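6-phospho-beta-glucosidase BglT (Thermotoga maritima, PDB 1UP7) hydrolyses cellobiose 6'-phosphate to glucose 6-phosphate and glucose, using NAD+ and a manganese ion as cofactors. Local coordinates at residues G111-E123 with P143-L155. Sequence-based numbering, arbitrary orientation.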
loop_
_atom_site.group_PDB
_atom_site.type_symbol
_atom_site.label_atom_id
_atom_site.label_comp_id
_atom_site.label_asym_id
_atom_site.label_seq_id
_atom_site.Cartn_x
_atom_site.Cartn_y
_atom_site.Cartn_z
ATOM N N GLY A 111 12.880 21.199 -19.455
ATOM C CA GLY A 111 13.265 20.508 -18.235
ATOM C C GLY A 111 13.885 19.148 -18.538
ATOM O O GLY A 111 14.775 18.683 -17.824
ATOM N N PHE A 112 13.398 18.502 -19.594
ATOM C CA PHE A 112 13.863 17.190 -20.019
ATOM C C PHE A 112 15.325 17.266 -20.496
ATOM O O PHE A 112 16.165 16.443 -20.094
ATOM C CB PHE A 112 12.957 16.688 -21.138
ATOM C CG PHE A 112 13.455 15.452 -21.856
ATOM C CD1 PHE A 112 13.219 14.172 -21.333
ATOM C CD2 PHE A 112 14.088 15.570 -23.105
ATOM C CE1 PHE A 112 13.625 13.053 -22.020
ATOM C CE2 PHE A 112 14.507 14.441 -23.799
ATOM C CZ PHE A 112 14.279 13.178 -23.264
ATOM N N SER A 113 15.656 18.275 -21.307
ATOM C CA SER A 113 17.021 18.371 -21.799
ATOM C C SER A 113 17.939 18.868 -20.693
ATOM O O SER A 113 19.061 18.403 -20.575
ATOM C CB SER A 113 17.127 19.256 -23.057
ATOM O OG SER A 113 16.346 20.431 -22.912
ATOM N N ALA A 114 17.452 19.784 -19.861
ATOM C CA ALA A 114 18.174 20.187 -18.667
ATOM C C ALA A 114 18.486 18.988 -17.743
ATOM O O ALA A 114 19.600 18.888 -17.211
ATOM C CB ALA A 114 17.434 21.321 -17.928
ATOM N N ALA A 115 17.538 18.068 -17.568
ATOM C CA ALA A 115 17.776 16.927 -16.679
ATOM C C ALA A 115 18.871 16.031 -17.265
ATOM O O ALA A 115 19.770 15.532 -16.541
ATOM C CB ALA A 115 16.476 16.104 -16.427
ATOM N N LEU A 116 18.784 15.791 -18.567
ATOM C CA LEU A 116 19.777 14.933 -19.228
ATOM C C LEU A 116 21.183 15.490 -19.109
ATOM O O LEU A 116 22.132 14.717 -19.031
ATOM C CB LEU A 116 19.471 14.723 -20.720
ATOM C CG LEU A 116 18.266 13.854 -21.076
ATOM C CD1 LEU A 116 18.115 13.820 -22.592
ATOM C CD2 LEU A 116 18.343 12.432 -20.458
ATOM N N ARG A 117 21.329 16.818 -19.148
ATOM C CA ARG A 117 22.635 17.441 -18.938
ATOM C C ARG A 117 23.063 17.311 -17.484
ATOM O O ARG A 117 24.261 17.173 -17.206
ATOM C CB ARG A 117 22.623 18.923 -19.312
ATOM C CG ARG A 117 22.921 19.252 -20.767
ATOM C CD ARG A 117 23.403 20.703 -21.057
ATOM N NE ARG A 117 22.607 21.664 -20.314
ATOM C CZ ARG A 117 21.371 22.014 -20.657
ATOM N NH1 ARG A 117 20.833 21.509 -21.773
ATOM N NH2 ARG A 117 20.690 22.881 -19.897
ATOM N N ALA A 118 22.108 17.373 -16.554
ATOM C CA ALA A 118 22.436 17.354 -15.139
ATOM C C ALA A 118 22.877 15.971 -14.653
ATOM O O ALA A 118 23.822 15.877 -13.913
ATOM C CB ALA A 118 21.254 17.870 -14.301
ATOM N N PHE A 119 22.179 14.918 -15.074
ATOM C CA PHE A 119 22.354 13.582 -14.499
ATOM C C PHE A 119 23.818 13.085 -14.438
ATOM O O PHE A 119 24.261 12.626 -13.382
ATOM C CB PHE A 119 21.422 12.521 -15.189
ATOM C CG PHE A 119 19.923 12.729 -14.942
ATOM C CD1 PHE A 119 19.464 13.484 -13.848
ATOM C CD2 PHE A 119 18.983 12.143 -15.794
ATOM C CE1 PHE A 119 18.087 13.665 -13.611
ATOM C CE2 PHE A 119 17.601 12.308 -15.572
ATOM C CZ PHE A 119 17.152 13.080 -14.488
ATOM N N PRO A 120 24.579 13.156 -15.541
ATOM C CA PRO A 120 25.992 12.697 -15.502
ATOM C C PRO A 120 26.866 13.486 -14.511
ATOM O O PRO A 120 27.710 12.901 -13.829
ATOM C CB PRO A 120 26.495 12.909 -16.940
ATOM C CG PRO A 120 25.242 13.071 -17.782
ATOM C CD PRO A 120 24.196 13.645 -16.888
ATOM N N ILE A 121 26.654 14.790 -14.432
ATOM C CA ILE A 121 27.401 15.622 -13.509
ATOM C C ILE A 121 27.011 15.315 -12.069
ATOM O O ILE A 121 27.916 15.140 -11.238
ATOM C CB ILE A 121 27.261 17.122 -13.884
ATOM C CG1 ILE A 121 27.940 17.405 -15.234
ATOM C CG2 ILE A 121 27.909 18.015 -12.847
ATOM C CD1 ILE A 121 27.369 18.685 -15.982
ATOM N N VAL A 122 25.704 15.183 -11.769
ATOM C CA VAL A 122 25.334 14.850 -10.399
ATOM C C VAL A 122 25.771 13.425 -10.003
ATOM O O VAL A 122 26.158 13.200 -8.848
ATOM C CB VAL A 122 23.852 15.192 -9.988
ATOM C CG1 VAL A 122 23.285 16.389 -10.757
ATOM C CG2 VAL A 122 22.982 14.018 -10.046
ATOM N N GLU A 123 25.773 12.496 -10.970
ATOM C CA GLU A 123 26.202 11.136 -10.723
ATOM C C GLU A 123 27.635 11.125 -10.225
ATOM O O GLU A 123 27.953 10.500 -9.205
ATOM C CB GLU A 123 26.094 10.279 -11.996
ATOM C CG GLU A 123 25.189 9.092 -11.790
ATOM C CD GLU A 123 25.017 8.227 -13.010
ATOM O OE1 GLU A 123 25.032 8.766 -14.142
ATOM O OE2 GLU A 123 24.868 6.985 -12.805
ATOM N N PRO A 143 16.597 20.737 -13.145
ATOM C CA PRO A 143 15.353 20.731 -12.367
ATOM C C PRO A 143 15.544 20.003 -11.047
ATOM O O PRO A 143 15.889 18.819 -10.999
ATOM C CB PRO A 143 14.366 19.989 -13.279
ATOM C CG PRO A 143 15.175 19.084 -14.070
ATOM C CD PRO A 143 16.600 19.658 -14.158
ATOM N N SER A 144 15.295 20.739 -9.978
ATOM C CA SER A 144 15.701 20.315 -8.647
ATOM C C SER A 144 14.952 19.091 -8.122
ATOM O O SER A 144 15.594 18.228 -7.529
ATOM C CB SER A 144 15.614 21.512 -7.675
ATOM O OG SER A 144 16.036 21.143 -6.384
ATOM N N GLY A 145 13.616 19.048 -8.296
ATOM C CA GLY A 145 12.798 17.951 -7.809
ATOM C C GLY A 145 13.109 16.663 -8.568
ATOM O O GLY A 145 13.144 15.569 -7.973
ATOM N N HIS A 146 13.336 16.803 -9.873
ATOM C CA HIS A 146 13.637 15.673 -10.741
ATOM C C HIS A 146 15.006 15.056 -10.394
ATOM O O HIS A 146 15.176 13.829 -10.359
ATOM C CB HIS A 146 13.601 16.108 -12.203
ATOM C CG HIS A 146 13.574 14.978 -13.187
ATOM N ND1 HIS A 146 13.388 15.188 -14.538
ATOM C CD2 HIS A 146 13.719 13.632 -13.030
ATOM C CE1 HIS A 146 13.431 14.027 -15.173
ATOM N NE2 HIS A 146 13.618 13.068 -14.283
ATOM N N ILE A 147 15.969 15.919 -10.104
ATOM C CA ILE A 147 17.291 15.483 -9.710
ATOM C C ILE A 147 17.226 14.802 -8.363
ATOM O O ILE A 147 17.880 13.804 -8.146
ATOM C CB ILE A 147 18.300 16.684 -9.771
ATOM C CG1 ILE A 147 18.539 17.060 -11.234
ATOM C CG2 ILE A 147 19.684 16.315 -9.102
ATOM C CD1 ILE A 147 19.125 18.427 -11.440
ATOM N N THR A 148 16.376 15.295 -7.467
ATOM C CA THR A 148 16.206 14.620 -6.179
ATOM C C THR A 148 15.602 13.250 -6.353
ATOM O O THR A 148 16.055 12.314 -5.704
ATOM C CB THR A 148 15.327 15.464 -5.220
ATOM O OG1 THR A 148 15.879 16.768 -5.125
ATOM C CG2 THR A 148 15.403 14.962 -3.824
ATOM N N GLU A 149 14.581 13.119 -7.216
ATOM C CA GLU A 149 14.006 11.807 -7.524
ATOM C C GLU A 149 15.133 10.872 -7.959
ATOM O O GLU A 149 15.235 9.740 -7.517
ATOM C CB GLU A 149 12.968 11.893 -8.643
ATOM C CG GLU A 149 12.418 10.546 -9.142
ATOM C CD GLU A 149 11.599 9.776 -8.102
ATOM O OE1 GLU A 149 10.882 10.399 -7.298
ATOM O OE2 GLU A 149 11.663 8.534 -8.094
ATOM N N PHE A 150 15.984 11.377 -8.839
ATOM C CA PHE A 150 17.077 10.599 -9.375
ATOM C C PHE A 150 18.096 10.181 -8.296
ATOM O O PHE A 150 18.438 8.984 -8.195
ATOM C CB PHE A 150 17.737 11.392 -10.497
ATOM C CG PHE A 150 19.019 10.808 -11.015
ATOM C CD1 PHE A 150 19.027 9.585 -11.687
ATOM C CD2 PHE A 150 20.214 11.522 -10.883
ATOM C CE1 PHE A 150 20.228 9.060 -12.227
ATOM C CE2 PHE A 150 21.398 11.024 -11.394
ATOM C CZ PHE A 150 21.415 9.791 -12.083
ATOM N N VAL A 151 18.552 11.137 -7.485
ATOM C CA VAL A 151 19.514 10.828 -6.444
ATOM C C VAL A 151 18.954 9.943 -5.319
ATOM O O VAL A 151 19.617 8.972 -4.909
ATOM C CB VAL A 151 20.150 12.071 -5.819
ATOM C CG1 VAL A 151 21.142 11.641 -4.695
ATOM C CG2 VAL A 151 20.846 12.929 -6.889
ATOM N N ARG A 152 17.762 10.249 -4.831
ATOM C CA ARG A 152 17.169 9.453 -3.744
ATOM C C ARG A 152 16.802 8.034 -4.163
ATOM O O ARG A 152 17.053 7.083 -3.418
ATOM C CB ARG A 152 15.917 10.135 -3.191
ATOM C CG ARG A 152 16.217 11.409 -2.448
ATOM C CD ARG A 152 17.123 11.244 -1.243
ATOM N NE ARG A 152 16.665 10.184 -0.349
ATOM C CZ ARG A 152 15.779 10.348 0.634
ATOM N NH1 ARG A 152 15.210 11.519 0.872
ATOM N NH2 ARG A 152 15.450 9.318 1.380
ATOM N N ASN A 153 16.214 7.895 -5.353
ATOM C CA ASN A 153 15.625 6.620 -5.750
ATOM C C ASN A 153 16.450 5.766 -6.698
ATOM O O ASN A 153 16.191 4.584 -6.848
ATOM C CB ASN A 153 14.198 6.858 -6.282
ATOM C CG ASN A 153 13.232 7.226 -5.160
ATOM O OD1 ASN A 153 13.441 6.842 -4.008
ATOM N ND2 ASN A 153 12.195 7.984 -5.486
ATOM N N TYR A 154 17.445 6.351 -7.345
ATOM C CA TYR A 154 18.249 5.593 -8.292
ATOM C C TYR A 154 19.718 5.548 -7.870
ATOM O O TYR A 154 20.310 4.494 -7.904
ATOM C CB TYR A 154 18.069 6.116 -9.716
ATOM C CG TYR A 154 16.646 5.962 -10.207
ATOM C CD1 TYR A 154 15.671 6.878 -9.825
ATOM C CD2 TYR A 154 16.268 4.859 -11.008
ATOM C CE1 TYR A 154 14.359 6.745 -10.240
ATOM C CE2 TYR A 154 14.952 4.714 -11.426
ATOM C CZ TYR A 154 14.009 5.664 -11.037
ATOM O OH TYR A 154 12.718 5.582 -11.452
ATOM N N LEU A 155 20.302 6.678 -7.434
ATOM C CA LEU A 155 21.642 6.611 -6.807
ATOM C C LEU A 155 21.569 6.182 -5.341
ATOM O O LEU A 155 22.558 5.736 -4.778
ATOM C CB LEU A 155 22.408 7.922 -6.940
ATOM C CG LEU A 155 22.373 8.593 -8.325
ATOM C CD1 LEU A 155 23.191 9.853 -8.254
ATOM C CD2 LEU A 155 22.885 7.677 -9.478
#
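Phe119 and Phe150 stack face to face, ring centres 4.4 Å apart and planes inclined by 29°. CD1 of Phe119 comes within 3.6 Å of CD2 of Phe150. The same Phe119 ring turns its edge to His146: its CZ lies 3.5 Å from NE2 of His146, over the imidazole face. One phenyl ring thus serves a stack and a T-shaped pair at once, while NE2 of His146 is hydrogen-bonded to the backbone O of Glu368. With CG anti to the backbone N (chi1 171°), the Phe150 ring is set beside Phe119, its rim turned to Val122. Val122 CG2 meets the edge of the Phe150 ring, 3.6 Å from its CE2, and Leu155 CG lies over the face opposite Phe119, toward its rim. Cut back to an alanine, Phe150 would probably leave Phe119 without its stacking partner and Val122 CG2 without the ring edge it packs on. Farther along, Glu123 lays its CG 3.6 Å from CD2 of Leu155 while its OE1 is hydrogen-bonded to the Tyr375 hydroxyl. Towards the other end, Ile147 CD1 packs on Ala118 CB at 3.6 Å, and Pro143, preceded by a cis peptide bond, lies against Ala114 and Ala115. No hydrogen bond links segments 111-123 and 143-155; these parts of helices 109-131 and 144-155 pack through apolar and aromatic side chains, crossing at -44°, within the Rossmann-type NAD-binding domain of a family 4 glycosidase, where Pro143 directly follows the substrate-binding Asn142.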